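Local coordinates for protein toxin FitB (Neisseria gonorrhoeae, PDB 2H1C) that is the toxin of a type II toxin-antitoxin system, a PIN-domain protein with an expected magnesium-dependent ribonuclease activity, and helps to slow bacterial passage across human epithelial cells, at residues A102-I107 with G124-A129; V22-S27 with A132-W137. One frame throughout, in Å; residues are numbered along the deposited sequence.

Contact 1: A102-I107 with G124-A129; sequences AADGYI and GSFFAA
Asp104 faces Ser125 across a small helix-helix contact, and the ring of Phe126 lies beside them. Over the segment 102-107, the helix axis crosses that of 124-128 at -57° and comes within 9.6 Å of it. The polar part is a short triangle. Asp104 OD1 lies 3.1 Å from Ser125 OG, at a geometry that leaves the nature of this direct pairing open. One water certainly joins the two. It donates to Asp104 OD1 at 2.7 Å and is hydrogen-bonded to Ser125 OG at 2.6 Å. The CB of Asp104 points toward 124-128 and packs on Ser125 CB. Its CG stands beside its own backbone N and opposite its carbonyl carbon (chi1 -72°), which puts OD1 next to Ser125.

The other carboxylate oxygen, Asp104 OD2, passes 4.2 Å from Phe126 CZ, and the carboxylate and ring planes are 44° apart. The two side chains run nearly at right angles. Phe126 CE2 also comes to 3.7 Å from Asp104 O. One turn further on, Ile107 CG2 meets Phe126 CE2 at 3.9 Å. This apolar pair is buried, while Asp104 and Ser125 remain partly exposed. Asp104 is a predicted magnesium ligand of the PIN domain. The water and Ser125 meet its OD1 and could restrain the carboxylate.

Phe126 also touches Ala108 on helix 102-114, Thr120 in a loop and Val133 on strand 133-134. Away from this interface, Tyr106 stacks on Tyr86 of helix 80-94 and packs on Ile38 of the second subunit. Helix 102-114 thus lies between helix 124-128, helix 80-94 and the neighbouring copy of the protein.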
ATOM      1  N   ALA A 102      -1.549   8.741   3.121  1.00 22.31           N
ATOM      2  CA  ALA A 102      -0.947   7.409   2.989  1.00 24.25           C
ATOM      3  C   ALA A 102      -0.724   6.991   1.530  1.00 23.27           C
ATOM      4  O   ALA A 102       0.381   6.591   1.155  1.00 22.57           O
ATOM      5  CB  ALA A 102      -1.820   6.365   3.705  1.00 21.81           C
ATOM      6  N   ALA A 103      -1.782   7.076   0.726  1.00 22.03           N
ATOM      7  CA  ALA A 103      -1.740   6.706  -0.688  1.00 23.87           C
ATOM      8  C   ALA A 103      -0.609   7.398  -1.441  1.00 21.60           C
ATOM      9  O   ALA A 103       0.149   6.750  -2.170  1.00 20.35           O
ATOM     10  CB  ALA A 103      -3.074   7.036  -1.358  1.00 23.20           C
ATOM     11  N   ASP A 104      -0.497   8.710  -1.271  1.00 18.46           N
ATOM     12  CA  ASP A 104       0.551   9.467  -1.948  1.00 17.31           C
ATOM     13  C   ASP A 104       1.894   9.074  -1.355  1.00 15.26           C
ATOM     14  O   ASP A 104       2.896   9.001  -2.057  1.00 12.98           O
ATOM     15  CB  ASP A 104       0.311  10.973  -1.786  1.00 22.36           C
ATOM     16  CG  ASP A 104      -0.874  11.465  -2.608  1.00 28.27           C
ATOM     17  OD1 ASP A 104      -1.402  12.557  -2.312  1.00 34.91           O
ATOM     18  OD2 ASP A 104      -1.274  10.764  -3.561  1.00 26.74           O
ATOM     19  N   GLY A 105       1.904   8.803  -0.052  1.00 13.19           N
ATOM     20  CA  GLY A 105       3.128   8.397   0.600  1.00 13.98           C
ATOM     21  C   GLY A 105       3.686   7.110   0.014  1.00 12.55           C
ATOM     22  O   GLY A 105       4.896   6.980  -0.135  1.00 12.14           O
ATOM     23  N   TYR A 106       2.821   6.145  -0.299  1.00 13.72           N
ATOM     24  CA  TYR A 106       3.292   4.871  -0.867  1.00 15.14           C
ATOM     25  C   TYR A 106       3.999   5.086  -2.200  1.00 14.04           C
ATOM     26  O   TYR A 106       5.054   4.501  -2.470  1.00 13.84           O
ATOM     27  CB  TYR A 106       2.128   3.912  -1.100  1.00 18.12           C
ATOM     28  CG  TYR A 106       1.456   3.460   0.165  1.00 19.52           C
ATOM     29  CD1 TYR A 106       0.091   3.200   0.189  1.00 24.46           C
ATOM     30  CD2 TYR A 106       2.184   3.305   1.346  1.00 22.16           C
ATOM     31  CE1 TYR A 106      -0.542   2.795   1.366  1.00 27.60           C
ATOM     32  CE2 TYR A 106       1.562   2.899   2.529  1.00 29.58           C
ATOM     33  CZ  TYR A 106       0.198   2.650   2.529  1.00 29.18           C
ATOM     34  OH  TYR A 106      -0.424   2.273   3.702  1.00 33.22           O
ATOM     35  N   ILE A 107       3.388   5.920  -3.035  1.00 14.28           N
ATOM     36  CA  ILE A 107       3.933   6.224  -4.347  1.00 11.22           C
ATOM     37  C   ILE A 107       5.226   6.996  -4.213  1.00 10.76           C
ATOM     38  O   ILE A 107       6.208   6.665  -4.868  1.00 10.77           O
ATOM     39  CB  ILE A 107       2.919   7.015  -5.180  1.00 13.84           C
ATOM     40  CG1 ILE A 107       1.662   6.160  -5.381  1.00 19.77           C
ATOM     41  CG2 ILE A 107       3.511   7.360  -6.536  1.00 12.04           C
ATOM     42  CD1 ILE A 107       0.565   6.843  -6.140  1.00 30.03           C
ATOM     43  N   GLY A 124       1.601  18.571  -4.709  1.00 25.50           N
ATOM     44  CA  GLY A 124       1.691  18.930  -3.303  1.00 28.17           C
ATOM     45  C   GLY A 124       2.374  17.953  -2.363  1.00 26.11           C
ATOM     46  O   GLY A 124       3.433  18.246  -1.809  1.00 27.88           O
ATOM     47  N   SER A 125       1.782  16.780  -2.180  1.00 28.03           N
ATOM     48  CA  SER A 125       2.348  15.787  -1.273  1.00 27.29           C
ATOM     49  C   SER A 125       3.760  15.351  -1.640  1.00 27.64           C
ATOM     50  O   SER A 125       4.583  15.090  -0.760  1.00 27.17           O
ATOM     51  CB  SER A 125       1.447  14.552  -1.216  1.00 30.09           C
ATOM     52  OG  SER A 125       0.104  14.921  -0.979  1.00 35.75           O
ATOM     53  N   PHE A 126       4.054  15.278  -2.933  1.00 25.82           N
ATOM     54  CA  PHE A 126       5.367  14.825  -3.351  1.00 25.22           C
ATOM     55  C   PHE A 126       6.465  15.837  -3.088  1.00 27.91           C
ATOM     56  O   PHE A 126       7.615  15.471  -2.848  1.00 28.19           O
ATOM     57  CB  PHE A 126       5.317  14.399  -4.815  1.00 25.62           C
ATOM     58  CG  PHE A 126       4.320  13.308  -5.077  1.00 20.03           C
ATOM     59  CD1 PHE A 126       3.027  13.612  -5.488  1.00 17.94           C
ATOM     60  CD2 PHE A 126       4.660  11.972  -4.856  1.00 20.22           C
ATOM     61  CE1 PHE A 126       2.073  12.606  -5.671  1.00 21.66           C
ATOM     62  CE2 PHE A 126       3.717  10.953  -5.034  1.00 19.33           C
ATOM     63  CZ  PHE A 126       2.420  11.273  -5.443  1.00 20.25           C
ATOM     64  N   PHE A 127       6.115  17.117  -3.113  1.00 30.69           N
ATOM     65  CA  PHE A 127       7.105  18.140  -2.829  1.00 32.53           C
ATOM     66  C   PHE A 127       7.511  17.988  -1.365  1.00 32.46           C
ATOM     67  O   PHE A 127       8.691  18.070  -1.023  1.00 33.70           O
ATOM     68  CB  PHE A 127       6.523  19.528  -3.081  1.00 34.10           C
ATOM     69  CG  PHE A 127       6.639  19.978  -4.506  1.00 37.55           C
ATOM     70  CD1 PHE A 127       7.867  19.930  -5.158  1.00 40.02           C
ATOM     71  CD2 PHE A 127       5.539  20.490  -5.186  1.00 38.70           C
ATOM     72  CE1 PHE A 127       8.000  20.388  -6.462  1.00 40.18           C
ATOM     73  CE2 PHE A 127       5.662  20.952  -6.494  1.00 39.49           C
ATOM     74  CZ  PHE A 127       6.895  20.900  -7.131  1.00 39.37           C
ATOM     75  N   ALA A 128       6.525  17.737  -0.509  1.00 31.65           N
ATOM     76  CA  ALA A 128       6.770  17.561   0.918  1.00 31.28           C
ATOM     77  C   ALA A 128       7.553  16.278   1.204  1.00 30.73           C
ATOM     78  O   ALA A 128       8.230  16.165   2.229  1.00 29.81           O
ATOM     79  CB  ALA A 128       5.447  17.554   1.674  1.00 31.09           C
ATOM     80  N   ALA A 129       7.464  15.315   0.293  1.00 29.55           N
ATOM     81  CA  ALA A 129       8.179  14.050   0.444  1.00 30.48           C
ATOM     82  C   ALA A 129       9.617  14.211  -0.051  1.00 31.12           C
ATOM     83  O   ALA A 129      10.424  13.287   0.045  1.00 31.25           O
ATOM     84  CB  ALA A 129       7.472  12.949  -0.346  1.00 28.43           C
TER
HETATM   85  O   HOH W   1      -1.618  13.487   0.247  1.00 33.57           O

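Contact 2: V22-S27 with A132-W137; sequences VAWLDS and AVFNPW
Trp24 meets both Phe134 and Pro136 with its indole. Phe134 comes in over one face, at the five-membered ring, with its CE2 corner. That atom is 3.2 Å from Trp24 NE1 and 3.4 Å from Trp24 CE2, a tight fit. The ring planes are 40° apart and the centroids 4.6 Å apart, so the pair is oblique. The two side chains reach out from opposing segments and overlap side by side. Both have CG opposite the backbone N (chi1 179° in Trp24 and 178° in Phe134), which extends each ring across the gap between helix and strand. Pro136 CB lies on the same side of the indole, 3.4 Å above its plane near the rim and 3.6 Å from Trp24 CE3. Pro136 is the buried member of the trio.

Trp24 and Phe134 themselves stay partly exposed. On the helix, Ala23 and Ser27 are exposed and do not reach 132-137. Ser27 OG instead donates back to Trp24 O at 2.7 Å, and Ser27 N binds the same oxygen. Beyond Phe134, Asn135 points away from the helix. Its OD1 accepts from Trp137 N at 2.9 Å, closing an Asx turn around Pro136.

Val22, Leu25 and Asp26 touch the bound peptide, probably antitoxin. The contact packs helix 19-27 against the parallel sheet of the PIN domain. It meets one edge strand, 133-134, and Trp24 also rests on Ile2 and Leu4 of strand 2-4 and on Ala119 of strand 117-119.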
ATOM      1  N   VAL A  22      -1.290  13.884 -23.066  1.00 14.05           N
ATOM      2  CA  VAL A  22      -1.143  12.788 -24.010  1.00 12.85           C
ATOM      3  C   VAL A  22       0.182  12.952 -24.766  1.00 14.20           C
ATOM      4  O   VAL A  22       0.953  12.002 -24.862  1.00 16.24           O
ATOM      5  CB  VAL A  22      -2.314  12.745 -24.987  1.00 11.38           C
ATOM      6  CG1 VAL A  22      -2.097  11.640 -26.021  1.00 17.88           C
ATOM      7  CG2 VAL A  22      -3.608  12.476 -24.195  1.00 11.49           C
ATOM      8  N   ALA A  23       0.450  14.153 -25.288  1.00 13.88           N
ATOM      9  CA  ALA A  23       1.704  14.403 -26.010  1.00 15.33           C
ATOM     10  C   ALA A  23       2.939  14.126 -25.149  1.00 15.03           C
ATOM     11  O   ALA A  23       3.949  13.563 -25.630  1.00 13.14           O
ATOM     12  CB  ALA A  23       1.752  15.854 -26.534  1.00 14.22           C
ATOM     13  N   TRP A  24       2.894  14.546 -23.886  1.00 13.86           N
ATOM     14  CA  TRP A  24       4.028  14.303 -23.000  1.00 13.65           C
ATOM     15  C   TRP A  24       4.250  12.804 -22.838  1.00 12.41           C
ATOM     16  O   TRP A  24       5.385  12.324 -22.870  1.00 12.06           O
ATOM     17  CB  TRP A  24       3.795  14.907 -21.613  1.00 11.94           C
ATOM     18  CG  TRP A  24       4.943  14.631 -20.690  1.00 14.98           C
ATOM     19  CD1 TRP A  24       6.188  15.199 -20.719  1.00 12.76           C
ATOM     20  CD2 TRP A  24       4.970  13.658 -19.638  1.00 14.24           C
ATOM     21  NE1 TRP A  24       6.992  14.635 -19.745  1.00 16.90           N
ATOM     22  CE2 TRP A  24       6.264  13.694 -19.066  1.00 16.39           C
ATOM     23  CE3 TRP A  24       4.023  12.761 -19.122  1.00 16.93           C
ATOM     24  CZ2 TRP A  24       6.633  12.866 -17.999  1.00 19.40           C
ATOM     25  CZ3 TRP A  24       4.391  11.937 -18.066  1.00 14.22           C
ATOM     26  CH2 TRP A  24       5.686  11.999 -17.515  1.00 14.05           C
ATOM     27  N   LEU A  25       3.167  12.067 -22.627  1.00 13.10           N
ATOM     28  CA  LEU A  25       3.303  10.627 -22.467  1.00 14.25           C
ATOM     29  C   LEU A  25       3.941  10.020 -23.726  1.00 17.10           C
ATOM     30  O   LEU A  25       4.735   9.084 -23.634  1.00 15.73           O
ATOM     31  CB  LEU A  25       1.942   9.988 -22.209  1.00 14.14           C
ATOM     32  CG  LEU A  25       1.330  10.226 -20.826  1.00 13.38           C
ATOM     33  CD1 LEU A  25      -0.151   9.856 -20.876  1.00 15.24           C
ATOM     34  CD2 LEU A  25       2.057   9.392 -19.765  1.00 13.05           C
ATOM     35  N   ASP A  26       3.598  10.563 -24.895  1.00 17.71           N
ATOM     36  CA  ASP A  26       4.143  10.066 -26.168  1.00 19.52           C
ATOM     37  C   ASP A  26       5.621  10.361 -26.400  1.00 20.51           C
ATOM     38  O   ASP A  26       6.237   9.763 -27.272  1.00 20.72           O
ATOM     39  CB  ASP A  26       3.357  10.632 -27.353  1.00 21.25           C
ATOM     40  CG  ASP A  26       2.008   9.991 -27.506  1.00 27.97           C
ATOM     41  OD1 ASP A  26       1.852   8.829 -27.068  1.00 30.10           O
ATOM     42  OD2 ASP A  26       1.107  10.639 -28.088  1.00 31.37           O
ATOM     43  N   SER A  27       6.183  11.287 -25.637  1.00 19.04           N
ATOM     44  CA  SER A  27       7.588  11.630 -25.795  1.00 18.27           C
ATOM     45  C   SER A  27       8.484  10.744 -24.934  1.00 17.53           C
ATOM     46  O   SER A  27       9.709  10.769 -25.064  1.00 17.89           O
ATOM     47  CB  SER A  27       7.823  13.093 -25.411  1.00 20.00           C
ATOM     48  OG  SER A  27       7.671  13.299 -24.007  1.00 19.44           O
ATOM     49  N   ALA A 132      11.486  14.035  -6.517  1.00 18.12           N
ATOM     50  CA  ALA A 132      11.355  14.774  -7.774  1.00 19.28           C
ATOM     51  C   ALA A 132       9.965  14.551  -8.367  1.00 19.60           C
ATOM     52  O   ALA A 132       9.416  13.445  -8.296  1.00 17.14           O
ATOM     53  CB  ALA A 132      12.411  14.324  -8.755  1.00 19.95           C
ATOM     54  N   VAL A 133       9.397  15.592  -8.957  1.00 16.22           N
ATOM     55  CA  VAL A 133       8.076  15.451  -9.532  1.00 19.68           C
ATOM     56  C   VAL A 133       7.908  16.256 -10.800  1.00 20.27           C
ATOM     57  O   VAL A 133       8.621  17.245 -11.029  1.00 20.54           O
ATOM     58  CB  VAL A 133       6.985  15.867  -8.514  1.00 23.38           C
ATOM     59  CG1 VAL A 133       7.059  14.974  -7.313  1.00 26.54           C
ATOM     60  CG2 VAL A 133       7.179  17.320  -8.089  1.00 25.16           C
ATOM     61  N   PHE A 134       6.982  15.814 -11.642  1.00 14.80           N
ATOM     62  CA  PHE A 134       6.698  16.531 -12.869  1.00 18.58           C
ATOM     63  C   PHE A 134       5.204  16.489 -13.129  1.00 18.64           C
ATOM     64  O   PHE A 134       4.582  15.429 -13.060  1.00 17.02           O
ATOM     65  CB  PHE A 134       7.440  15.937 -14.063  1.00 19.44           C
ATOM     66  CG  PHE A 134       7.126  16.635 -15.357  1.00 20.02           C
ATOM     67  CD1 PHE A 134       7.523  17.955 -15.559  1.00 23.31           C
ATOM     68  CD2 PHE A 134       6.377  16.000 -16.340  1.00 19.13           C
ATOM     69  CE1 PHE A 134       7.174  18.637 -16.727  1.00 26.23           C
ATOM     70  CE2 PHE A 134       6.021  16.669 -17.508  1.00 22.25           C
ATOM     71  CZ  PHE A 134       6.421  17.989 -17.704  1.00 25.48           C
ATOM     72  N   ASN A 135       4.629  17.660 -13.398  1.00 18.11           N
ATOM     73  CA  ASN A 135       3.198  17.782 -13.669  1.00 14.40           C
ATOM     74  C   ASN A 135       3.052  17.965 -15.180  1.00 15.65           C
ATOM     75  O   ASN A 135       3.344  19.043 -15.697  1.00 15.10           O
ATOM     76  CB  ASN A 135       2.628  19.010 -12.943  1.00 13.29           C
ATOM     77  CG  ASN A 135       1.135  19.159 -13.131  1.00 16.41           C
ATOM     78  OD1 ASN A 135       0.558  18.638 -14.089  1.00 16.66           O
ATOM     79  ND2 ASN A 135       0.494  19.876 -12.217  1.00 17.97           N
ATOM     80  N   PRO A 136       2.617  16.910 -15.906  1.00 12.76           N
ATOM     81  CA  PRO A 136       2.459  17.015 -17.363  1.00 15.27           C
ATOM     82  C   PRO A 136       1.415  18.021 -17.860  1.00 14.68           C
ATOM     83  O   PRO A 136       1.277  18.223 -19.072  1.00 16.67           O
ATOM     84  CB  PRO A 136       2.139  15.578 -17.790  1.00 13.35           C
ATOM     85  CG  PRO A 136       1.419  15.023 -16.605  1.00 15.48           C
ATOM     86  CD  PRO A 136       2.231  15.568 -15.431  1.00 16.79           C
ATOM     87  N   TRP A 137       0.664  18.635 -16.946  1.00 13.81           N
ATOM     88  CA  TRP A 137      -0.309  19.640 -17.367  1.00 14.47           C
ATOM     89  C   TRP A 137       0.461  20.929 -17.678  1.00 14.95           C
ATOM     90  O   TRP A 137      -0.081  21.859 -18.290  1.00 14.57           O
ATOM     91  CB  TRP A 137      -1.368  19.880 -16.275  1.00 11.89           C
ATOM     92  CG  TRP A 137      -2.565  18.999 -16.407  1.00 17.51           C
ATOM     93  CD1 TRP A 137      -3.796  19.353 -16.895  1.00 15.70           C
ATOM     94  CD2 TRP A 137      -2.659  17.608 -16.063  1.00 15.65           C
ATOM     95  NE1 TRP A 137      -4.640  18.271 -16.877  1.00 17.26           N
ATOM     96  CE2 TRP A 137      -3.970  17.192 -16.377  1.00 17.29           C
ATOM     97  CE3 TRP A 137      -1.763  16.681 -15.528  1.00 14.53           C
ATOM     98  CZ2 TRP A 137      -4.407  15.874 -16.166  1.00 20.13           C
ATOM     99  CZ3 TRP A 137      -2.197  15.375 -15.319  1.00 14.23           C
ATOM    100  CH2 TRP A 137      -3.506  14.984 -15.640  1.00 13.62           C
TER

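Overall arrangement
The centres of contacts 1 and 2 are 18 Å apart. They meet where helix 124-128 is followed, after a short loop, by strand 133-134: Phe126 packs on Val133, and Phe127 CE1 lies 3.6 Å from Val133 CG2. Contact 1 is beside the predicted metal site. It contains Asp104, and its Ile107 side chain is about 3 Å from that of Asp5, the other predicted ligand. A magnesium ion seen in the crystal is about 5 Å from the Ile107 side chain. Contact 2 is further off. The Pro136 side chain is about 8 Å from that of Asp5, and that of Trp24 about 11 Å from a bound magnesium ion.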